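Local coordinates for probable host range protein 2-3 (Myxoma virus, PDB 5CZ3), which probably helps the virus multiply in different cell types, as a beta-sandwich host-range protein of the poxvirus C7 family, at residues V52-W57 and H84-Y89; F14-N19 and Y46-L51. All coordinates share one frame; numbering follows the deposited sequence.

Contact 1: V52-W57 and H84-Y89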
ATOM      1  N   VAL A  52      -2.852   0.112  -6.496  1.00 39.88           N
ATOM      2  CA  VAL A  52      -2.847  -0.535  -7.799  1.00 40.64           C
ATOM      3  C   VAL A  52      -1.997  -1.797  -7.749  1.00 42.06           C
ATOM      4  O   VAL A  52      -0.768  -1.734  -7.742  1.00 43.94           O
ATOM      5  CB  VAL A  52      -2.323   0.403  -8.896  1.00 41.91           C
ATOM      6  CG1 VAL A  52      -2.338  -0.303 -10.243  1.00 42.76           C
ATOM      7  CG2 VAL A  52      -3.156   1.680  -8.941  1.00 40.75           C
ATOM      8  N   LEU A  53      -2.665  -2.944  -7.706  1.00 42.53           N
ATOM      9  CA  LEU A  53      -1.989  -4.229  -7.581  1.00 45.20           C
ATOM     10  C   LEU A  53      -1.896  -4.949  -8.919  1.00 48.52           C
ATOM     11  O   LEU A  53      -2.884  -5.061  -9.645  1.00 48.23           O
ATOM     12  CB  LEU A  53      -2.715  -5.111  -6.563  1.00 43.83           C
ATOM     13  CG  LEU A  53      -2.181  -6.533  -6.373  1.00 45.93           C
ATOM     14  CD1 LEU A  53      -0.786  -6.509  -5.768  1.00 47.13           C
ATOM     15  CD2 LEU A  53      -3.130  -7.356  -5.511  1.00 45.88           C
ATOM     16  N   GLU A  54      -0.702  -5.435  -9.240  1.00 52.22           N
ATOM     17  CA  GLU A  54      -0.491  -6.212 -10.455  1.00 54.72           C
ATOM     18  C   GLU A  54       0.109  -7.569 -10.112  1.00 53.80           C
ATOM     19  O   GLU A  54       1.330  -7.734 -10.129  1.00 55.89           O
ATOM     20  CB  GLU A  54       0.415  -5.458 -11.427  1.00 59.21           C
ATOM     21  CG  GLU A  54      -0.145  -4.121 -11.869  1.00 60.25           C
ATOM     22  CD  GLU A  54       0.879  -3.273 -12.592  1.00 63.83           C
ATOM     23  OE1 GLU A  54       1.717  -3.845 -13.321  1.00 69.25           O
ATOM     24  OE2 GLU A  54       0.849  -2.035 -12.428  1.00 61.37           O
ATOM     25  N   PRO A  55      -0.754  -8.544  -9.791  1.00 50.54           N
ATOM     26  CA  PRO A  55      -0.339  -9.893  -9.393  1.00 51.33           C
ATOM     27  C   PRO A  55       0.496 -10.593 -10.457  1.00 54.66           C
ATOM     28  O   PRO A  55       0.261 -10.405 -11.650  1.00 54.71           O
ATOM     29  CB  PRO A  55      -1.671 -10.624  -9.190  1.00 49.95           C
ATOM     30  CG  PRO A  55      -2.656  -9.548  -8.915  1.00 46.98           C
ATOM     31  CD  PRO A  55      -2.218  -8.388  -9.752  1.00 47.08           C
ATOM     32  N   ASP A  56       1.463 -11.390 -10.018  1.00 58.18           N
ATOM     33  CA  ASP A  56       2.260 -12.201 -10.927  1.00 62.80           C
ATOM     34  C   ASP A  56       1.469 -13.453 -11.291  1.00 64.87           C
ATOM     35  O   ASP A  56       1.732 -14.538 -10.774  1.00 66.95           O
ATOM     36  CB  ASP A  56       3.602 -12.564 -10.286  1.00 66.64           C
ATOM     37  CG  ASP A  56       4.574 -13.184 -11.268  1.00 72.35           C
ATOM     38  OD1 ASP A  56       4.268 -13.215 -12.480  1.00 74.93           O
ATOM     39  OD2 ASP A  56       5.652 -13.636 -10.828  1.00 74.92           O
ATOM     40  N   TRP A  57       0.500 -13.284 -12.187  1.00 66.89           N
ATOM     41  CA  TRP A  57      -0.471 -14.328 -12.508  1.00 71.04           C
ATOM     42  C   TRP A  57       0.164 -15.634 -12.982  1.00 73.17           C
ATOM     43  O   TRP A  57      -0.342 -16.716 -12.684  1.00 75.04           O
ATOM     44  CB  TRP A  57      -1.451 -13.827 -13.574  1.00 71.80           C
ATOM     45  CG  TRP A  57      -2.295 -12.661 -13.134  1.00 65.84           C
ATOM     46  CD1 TRP A  57      -2.212 -11.374 -13.582  1.00 61.64           C
ATOM     47  CD2 TRP A  57      -3.349 -12.681 -12.162  1.00 62.62           C
ATOM     48  NE1 TRP A  57      -3.148 -10.592 -12.951  1.00 61.26           N
ATOM     49  CE2 TRP A  57      -3.858 -11.369 -12.074  1.00 61.68           C
ATOM     50  CE3 TRP A  57      -3.910 -13.677 -11.359  1.00 63.45           C
ATOM     51  CZ2 TRP A  57      -4.901 -11.031 -11.215  1.00 62.07           C
ATOM     52  CZ3 TRP A  57      -4.946 -13.338 -10.505  1.00 63.44           C
ATOM     53  CH2 TRP A  57      -5.429 -12.026 -10.440  1.00 62.79           C
ATOM     54  N   HIS A  84      -6.968  -5.563 -17.319  1.00 75.77           N
ATOM     55  CA  HIS A  84      -6.611  -6.881 -17.826  1.00 78.43           C
ATOM     56  C   HIS A  84      -5.479  -7.479 -16.996  1.00 76.63           C
ATOM     57  O   HIS A  84      -5.270  -8.691 -16.994  1.00 78.57           O
ATOM     58  N   THR A  85      -4.764  -6.618 -16.278  1.00 73.61           N
ATOM     59  CA  THR A  85      -3.589  -7.037 -15.525  1.00 72.44           C
ATOM     60  C   THR A  85      -3.586  -6.504 -14.096  1.00 67.86           C
ATOM     61  O   THR A  85      -2.934  -7.068 -13.217  1.00 68.03           O
ATOM     62  CB  THR A  85      -2.297  -6.575 -16.223  1.00 75.83           C
ATOM     63  OG1 THR A  85      -2.424  -5.196 -16.597  1.00 77.57           O
ATOM     64  CG2 THR A  85      -2.045  -7.404 -17.469  1.00 80.25           C
ATOM     65  N   SER A  86      -4.320  -5.419 -13.869  1.00 64.17           N
ATOM     66  CA  SER A  86      -4.283  -4.724 -12.587  1.00 59.03           C
ATOM     67  C   SER A  86      -5.553  -4.894 -11.764  1.00 55.93           C
ATOM     68  O   SER A  86      -6.661  -4.922 -12.300  1.00 57.91           O
ATOM     69  CB  SER A  86      -4.024  -3.232 -12.807  1.00 58.79           C
ATOM     70  OG  SER A  86      -2.770  -3.021 -13.430  1.00 60.84           O
ATOM     71  N   LEU A  87      -5.371  -5.011 -10.454  1.00 51.47           N
ATOM     72  CA  LEU A  87      -6.470  -4.956  -9.500  1.00 48.26           C
ATOM     73  C   LEU A  87      -6.404  -3.614  -8.780  1.00 46.29           C
ATOM     74  O   LEU A  87      -5.355  -3.234  -8.261  1.00 44.98           O
ATOM     75  CB  LEU A  87      -6.393  -6.111  -8.498  1.00 45.88           C
ATOM     76  CG  LEU A  87      -6.375  -7.536  -9.061  1.00 47.23           C
ATOM     77  CD1 LEU A  87      -6.070  -8.543  -7.963  1.00 45.88           C
ATOM     78  CD2 LEU A  87      -7.699  -7.861  -9.734  1.00 47.99           C
ATOM     79  N   ILE A  88      -7.519  -2.893  -8.752  1.00 46.50           N
ATOM     80  CA  ILE A  88      -7.525  -1.542  -8.207  1.00 45.46           C
ATOM     81  C   ILE A  88      -8.376  -1.430  -6.945  1.00 45.53           C
ATOM     82  O   ILE A  88      -9.604  -1.485  -7.004  1.00 47.05           O
ATOM     83  CB  ILE A  88      -8.026  -0.529  -9.251  1.00 46.26           C
ATOM     84  CG1 ILE A  88      -7.135  -0.577 -10.493  1.00 47.06           C
ATOM     85  CG2 ILE A  88      -8.049   0.873  -8.665  1.00 45.63           C
ATOM     86  CD1 ILE A  88      -7.686   0.186 -11.674  1.00 49.63           C
ATOM     87  N   TYR A  89      -7.708  -1.277  -5.807  1.00 44.30           N
ATOM     88  CA  TYR A  89      -8.389  -1.102  -4.529  1.00 43.27           C
ATOM     89  C   TYR A  89      -8.504   0.375  -4.164  1.00 40.92           C
ATOM     90  O   TYR A  89      -7.636   1.180  -4.506  1.00 40.14           O
ATOM     91  CB  TYR A  89      -7.651  -1.846  -3.413  1.00 44.50           C
ATOM     92  CG  TYR A  89      -7.623  -3.354  -3.547  1.00 47.57           C
ATOM     93  CD1 TYR A  89      -6.651  -3.986  -4.312  1.00 49.02           C
ATOM     94  CD2 TYR A  89      -8.555  -4.146  -2.889  1.00 48.95           C
ATOM     95  CE1 TYR A  89      -6.615  -5.364  -4.425  1.00 50.43           C
ATOM     96  CE2 TYR A  89      -8.527  -5.524  -2.996  1.00 50.36           C
ATOM     97  CZ  TYR A  89      -7.555  -6.127  -3.766  1.00 51.45           C
ATOM     98  OH  TYR A  89      -7.528  -7.498  -3.875  1.00 54.72           O
TER
HETATM   99  O   HOH W   1      -1.257  -0.396 -14.099  1.00 54.66           O

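Contact 2: F14-N19 and Y46-L51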
ATOM      1  N   PHE A  14      -1.192   5.016  -3.505  1.00 39.08           N
ATOM      2  CA  PHE A  14      -1.331   6.455  -3.695  1.00 40.77           C
ATOM      3  C   PHE A  14      -2.224   7.095  -2.638  1.00 42.30           C
ATOM      4  O   PHE A  14      -3.341   6.639  -2.397  1.00 43.53           O
ATOM      5  CB  PHE A  14      -1.891   6.755  -5.088  1.00 41.17           C
ATOM      6  CG  PHE A  14      -1.072   6.183  -6.210  1.00 41.59           C
ATOM      7  CD1 PHE A  14      -0.016   6.899  -6.749  1.00 42.63           C
ATOM      8  CD2 PHE A  14      -1.361   4.931  -6.729  1.00 40.90           C
ATOM      9  CE1 PHE A  14       0.739   6.375  -7.783  1.00 43.17           C
ATOM     10  CE2 PHE A  14      -0.609   4.403  -7.764  1.00 41.12           C
ATOM     11  CZ  PHE A  14       0.441   5.125  -8.291  1.00 42.17           C
ATOM     12  N   LEU A  15      -1.721   8.153  -2.009  1.00 43.15           N
ATOM     13  CA  LEU A  15      -2.522   8.950  -1.086  1.00 44.41           C
ATOM     14  C   LEU A  15      -3.018  10.192  -1.820  1.00 46.42           C
ATOM     15  O   LEU A  15      -2.265  11.144  -2.031  1.00 47.44           O
ATOM     16  CB  LEU A  15      -1.720   9.332   0.161  1.00 45.54           C
ATOM     17  CG  LEU A  15      -1.609   8.270   1.263  1.00 45.05           C
ATOM     18  CD1 LEU A  15      -0.734   7.098   0.836  1.00 44.09           C
ATOM     19  CD2 LEU A  15      -1.092   8.882   2.561  1.00 46.21           C
ATOM     20  N   ILE A  16      -4.291  10.165  -2.200  1.00 47.15           N
ATOM     21  CA  ILE A  16      -4.854  11.121  -3.152  1.00 49.27           C
ATOM     22  C   ILE A  16      -4.795  12.578  -2.701  1.00 52.04           C
ATOM     23  O   ILE A  16      -4.187  13.414  -3.372  1.00 52.71           O
ATOM     24  CB  ILE A  16      -6.322  10.772  -3.468  1.00 49.46           C
ATOM     25  CG1 ILE A  16      -6.436   9.313  -3.917  1.00 46.60           C
ATOM     26  CG2 ILE A  16      -6.877  11.705  -4.529  1.00 52.49           C
ATOM     27  CD1 ILE A  16      -5.504   8.951  -5.053  1.00 45.15           C
ATOM     28  N   ASP A  17      -5.430  12.879  -1.575  1.00 54.13           N
ATOM     29  CA  ASP A  17      -5.518  14.255  -1.094  1.00 57.37           C
ATOM     30  C   ASP A  17      -4.173  14.787  -0.612  1.00 57.50           C
ATOM     31  O   ASP A  17      -3.956  15.996  -0.562  1.00 61.08           O
ATOM     32  CB  ASP A  17      -6.555  14.360   0.024  1.00 60.56           C
ATOM     33  CG  ASP A  17      -7.963  14.074  -0.460  1.00 64.35           C
ATOM     34  OD1 ASP A  17      -8.282  14.442  -1.612  1.00 65.15           O
ATOM     35  OD2 ASP A  17      -8.749  13.479   0.307  1.00 67.76           O
ATOM     36  N   GLU A  18      -3.270  13.880  -0.254  1.00 54.02           N
ATOM     37  CA  GLU A  18      -1.934  14.273   0.174  1.00 52.63           C
ATOM     38  C   GLU A  18      -1.002  14.397  -1.025  1.00 51.33           C
ATOM     39  O   GLU A  18       0.122  14.885  -0.898  1.00 51.52           O
ATOM     40  CB  GLU A  18      -1.369  13.269   1.184  1.00 51.16           C
ATOM     41  CG  GLU A  18      -2.001  13.345   2.568  1.00 51.03           C
ATOM     42  CD  GLU A  18      -3.408  12.786   2.602  1.00 49.23           C
ATOM     43  OE1 GLU A  18      -3.715  11.897   1.781  1.00 47.25           O
ATOM     44  OE2 GLU A  18      -4.210  13.240   3.445  1.00 50.28           O
ATOM     45  N   ASN A  19      -1.486  13.954  -2.184  1.00 50.49           N
ATOM     46  CA  ASN A  19      -0.720  13.970  -3.430  1.00 51.04           C
ATOM     47  C   ASN A  19       0.643  13.299  -3.278  1.00 50.32           C
ATOM     48  O   ASN A  19       1.671  13.873  -3.632  1.00 52.54           O
ATOM     49  CB  ASN A  19      -0.545  15.406  -3.932  1.00 53.54           C
ATOM     50  CG  ASN A  19      -0.225  15.471  -5.416  1.00 54.88           C
ATOM     51  OD1 ASN A  19      -0.829  14.767  -6.225  1.00 54.09           O
ATOM     52  ND2 ASN A  19       0.732  16.317  -5.778  1.00 57.53           N
ATOM     53  N   TYR A  46     -10.415  13.022   6.050  1.00 47.29           N
ATOM     54  CA  TYR A  46     -10.556  11.753   5.354  1.00 44.37           C
ATOM     55  C   TYR A  46      -9.304  11.480   4.530  1.00 43.23           C
ATOM     56  O   TYR A  46      -8.862  12.334   3.764  1.00 43.67           O
ATOM     57  CB  TYR A  46     -11.792  11.758   4.450  1.00 42.51           C
ATOM     58  CG  TYR A  46     -13.108  11.650   5.186  1.00 43.15           C
ATOM     59  CD1 TYR A  46     -13.654  10.411   5.494  1.00 42.30           C
ATOM     60  CD2 TYR A  46     -13.810  12.786   5.566  1.00 45.09           C
ATOM     61  CE1 TYR A  46     -14.859  10.305   6.161  1.00 44.09           C
ATOM     62  CE2 TYR A  46     -15.017  12.691   6.234  1.00 46.71           C
ATOM     63  CZ  TYR A  46     -15.537  11.447   6.529  1.00 46.27           C
ATOM     64  OH  TYR A  46     -16.738  11.344   7.194  1.00 48.47           O
ATOM     65  N   ILE A  47      -8.732  10.293   4.693  1.00 42.39           N
ATOM     66  CA  ILE A  47      -7.554   9.915   3.926  1.00 41.92           C
ATOM     67  C   ILE A  47      -7.906   8.834   2.911  1.00 41.06           C
ATOM     68  O   ILE A  47      -8.364   7.751   3.275  1.00 40.52           O
ATOM     69  CB  ILE A  47      -6.420   9.420   4.838  1.00 42.90           C
ATOM     70  CG1 ILE A  47      -6.046  10.504   5.849  1.00 44.96           C
ATOM     71  CG2 ILE A  47      -5.203   9.033   4.013  1.00 42.28           C
ATOM     72  CD1 ILE A  47      -5.001  10.071   6.845  1.00 46.78           C
ATOM     73  N   THR A  48      -7.695   9.142   1.636  1.00 41.51           N
ATOM     74  CA  THR A  48      -8.044   8.228   0.555  1.00 40.80           C
ATOM     75  C   THR A  48      -6.823   7.462   0.058  1.00 42.12           C
ATOM     76  O   THR A  48      -5.822   8.060  -0.338  1.00 43.02           O
ATOM     77  CB  THR A  48      -8.683   8.979  -0.632  1.00 40.46           C
ATOM     78  OG1 THR A  48      -9.812   9.735  -0.176  1.00 41.04           O
ATOM     79  CG2 THR A  48      -9.136   8.001  -1.705  1.00 39.42           C
ATOM     80  N   PHE A  49      -6.908   6.136   0.088  1.00 43.47           N
ATOM     81  CA  PHE A  49      -5.855   5.283  -0.453  1.00 45.30           C
ATOM     82  C   PHE A  49      -6.305   4.629  -1.752  1.00 44.59           C
ATOM     83  O   PHE A  49      -7.381   4.038  -1.815  1.00 46.11           O
ATOM     84  CB  PHE A  49      -5.456   4.191   0.542  1.00 46.91           C
ATOM     85  CG  PHE A  49      -4.896   4.707   1.835  1.00 49.95           C
ATOM     86  CD1 PHE A  49      -5.736   5.065   2.875  1.00 50.72           C
ATOM     87  CD2 PHE A  49      -3.527   4.807   2.020  1.00 51.80           C
ATOM     88  CE1 PHE A  49      -5.222   5.529   4.069  1.00 52.70           C
ATOM     89  CE2 PHE A  49      -3.008   5.271   3.211  1.00 53.87           C
ATOM     90  CZ  PHE A  49      -3.856   5.633   4.237  1.00 54.35           C
ATOM     91  N   ILE A  50      -5.479   4.729  -2.787  1.00 43.23           N
ATOM     92  CA  ILE A  50      -5.694   3.943  -3.993  1.00 41.24           C
ATOM     93  C   ILE A  50      -4.517   2.999  -4.194  1.00 41.00           C
ATOM     94  O   ILE A  50      -3.376   3.434  -4.354  1.00 42.38           O
ATOM     95  CB  ILE A  50      -5.887   4.829  -5.238  1.00 41.16           C
ATOM     96  CG1 ILE A  50      -7.264   5.491  -5.197  1.00 39.35           C
ATOM     97  CG2 ILE A  50      -5.750   4.003  -6.509  1.00 42.06           C
ATOM     98  CD1 ILE A  50      -7.600   6.287  -6.433  1.00 39.21           C
ATOM     99  N   LEU A  51      -4.799   1.701  -4.159  1.00 39.92           N
ATOM    100  CA  LEU A  51      -3.769   0.684  -4.330  1.00 39.43           C
ATOM    101  C   LEU A  51      -3.902   0.020  -5.689  1.00 39.08           C
ATOM    102  O   LEU A  51      -4.941  -0.563  -6.004  1.00 38.14           O
ATOM    103  CB  LEU A  51      -3.847  -0.374  -3.223  1.00 38.79           C
ATOM    104  CG  LEU A  51      -3.683   0.059  -1.761  1.00 38.68           C
ATOM    105  CD1 LEU A  51      -4.998   0.549  -1.170  1.00 37.65           C
ATOM    106  CD2 LEU A  51      -3.113  -1.080  -0.929  1.00 40.16           C
TER

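Contact 1: V52-W57 and H84-Y89
Leu87 and Leu53 form an antiparallel, hydrogen-bonded pair where strand 45-54 ends and strand 87-95 begins, and the side chain of Leu87 reaches on to the loop that follows Glu54. Two backbone bonds hold the pair: Leu53 N donates to Leu87 O at 2.8 Å and Leu87 N to Leu53 O at 2.6 Å. From its backbone, Leu87 starts with CB 3.8 Å from Leu53 O. A chi1 of -57° puts CG anti to the carbonyl carbon, and a chi2 of 171° then extends CD1, the methyl that makes the contacts. Leu87 CD1 lies 3.7 Å from Pro55 CG, the proline ring crossing the leucine at about a right angle, and 4.0 Å from Leu53 CD2, the two leucine side chains lying side by side and pointing the same way. Farther out, the same CD1 approaches CZ2 of Trp57 obliquely. Pro55 CB sits over one face of the indole, so proline and leucine together line one side of Trp57, while Thr85 O lies in the indole plane at its edge, 3.5 Å from NE1. Leu53 CD2 also meets the edge of the Tyr89 ring at CE1. Beyond the pair, Glu54 CG packs 3.2 Å from Ser86 OG, and a water joins Glu54 OE2 to that hydroxyl; the carboxylate also forms a salt bridge with Arg150. Strand 45-54 is flanked here by strand 87-95 on one side and strand 10-15 on the other, where Leu53 touches Leu11. Leu87 packs on Leu79 of outermost strand 79-82, in the antiparallel sheet of the C7-family beta-sandwich.

Contact 2: F14-N19 and Y46-L51
Leu15 and Phe49 face each other as a non-hydrogen-bonded antiparallel pair, their side chains lying side by side and pointing the same way. Leu15 CD1 comes to 3.8 Å from Phe49 CE2, lying obliquely to the ring. Ile47, farther along the same face, has its CG2 near Leu15 CD2, and Glu18 crosses Ile47 at about a right angle, so that OE1 skirts the same CG2 methyl at 3.9 Å. The opposite face carries Phe14, Ile16, Thr48 and Ile50. Ile16 is folded twice (chi1 and chi2 both -53°), which lays CG1 3.7 Å from Thr48 CG2 and brings CD1 to 3.7 Å from Ile50 CD1. Phe14 turns the edge of its ring to the backbone, CD2 lying 3.5 Å from Ile50 O. Ile50 O also accepts a hydrogen bond from Phe14 N at 2.8 Å, the donor tilted 23° from the carbonyl plane, and Ile50 N returns a bond to Phe14 O. One step on, Ile16 N reaches Thr48 O at 3.2 Å just as the chain leaves the strand in a type I turn, closed by Asn19 N to Ile16 O. This turn leads from strand 10-15 into strand 20-23, making a beta-hairpin beside strand 45-54. Leu15, Ile47 and Phe49 pack on Leu39 of strand 34-40 in the other sheet of the sandwich, whereas Phe14 and Ile50 meet Trp151 near the C-terminal end of the modelled chain.

How the contacts relate
Strand 45-54 serves both contacts: its earlier part pairs with strand 10-15 in contact 2, its last residues with strand 87-95 in contact 1. A probable hydrogen bond from Tyr89 N to Leu51 O and the packing of Val52 on Phe14 connect them directly, although their centres lie about 18 Å apart. Contact 1 is mostly buried; its two backbone bonds and leucine packing give way to a loop end with exposed Trp57 and Thr85 and the water-bridged Glu54 and Ser86. In contact 2 three backbone bonds join apolar faces, and the acidic Asp17 and Glu18 sit at the more exposed turn. On the face of Val52, Phe14 and Ile50, Arg150 meets contact 1 and its sequence neighbour Trp151 meets contact 2.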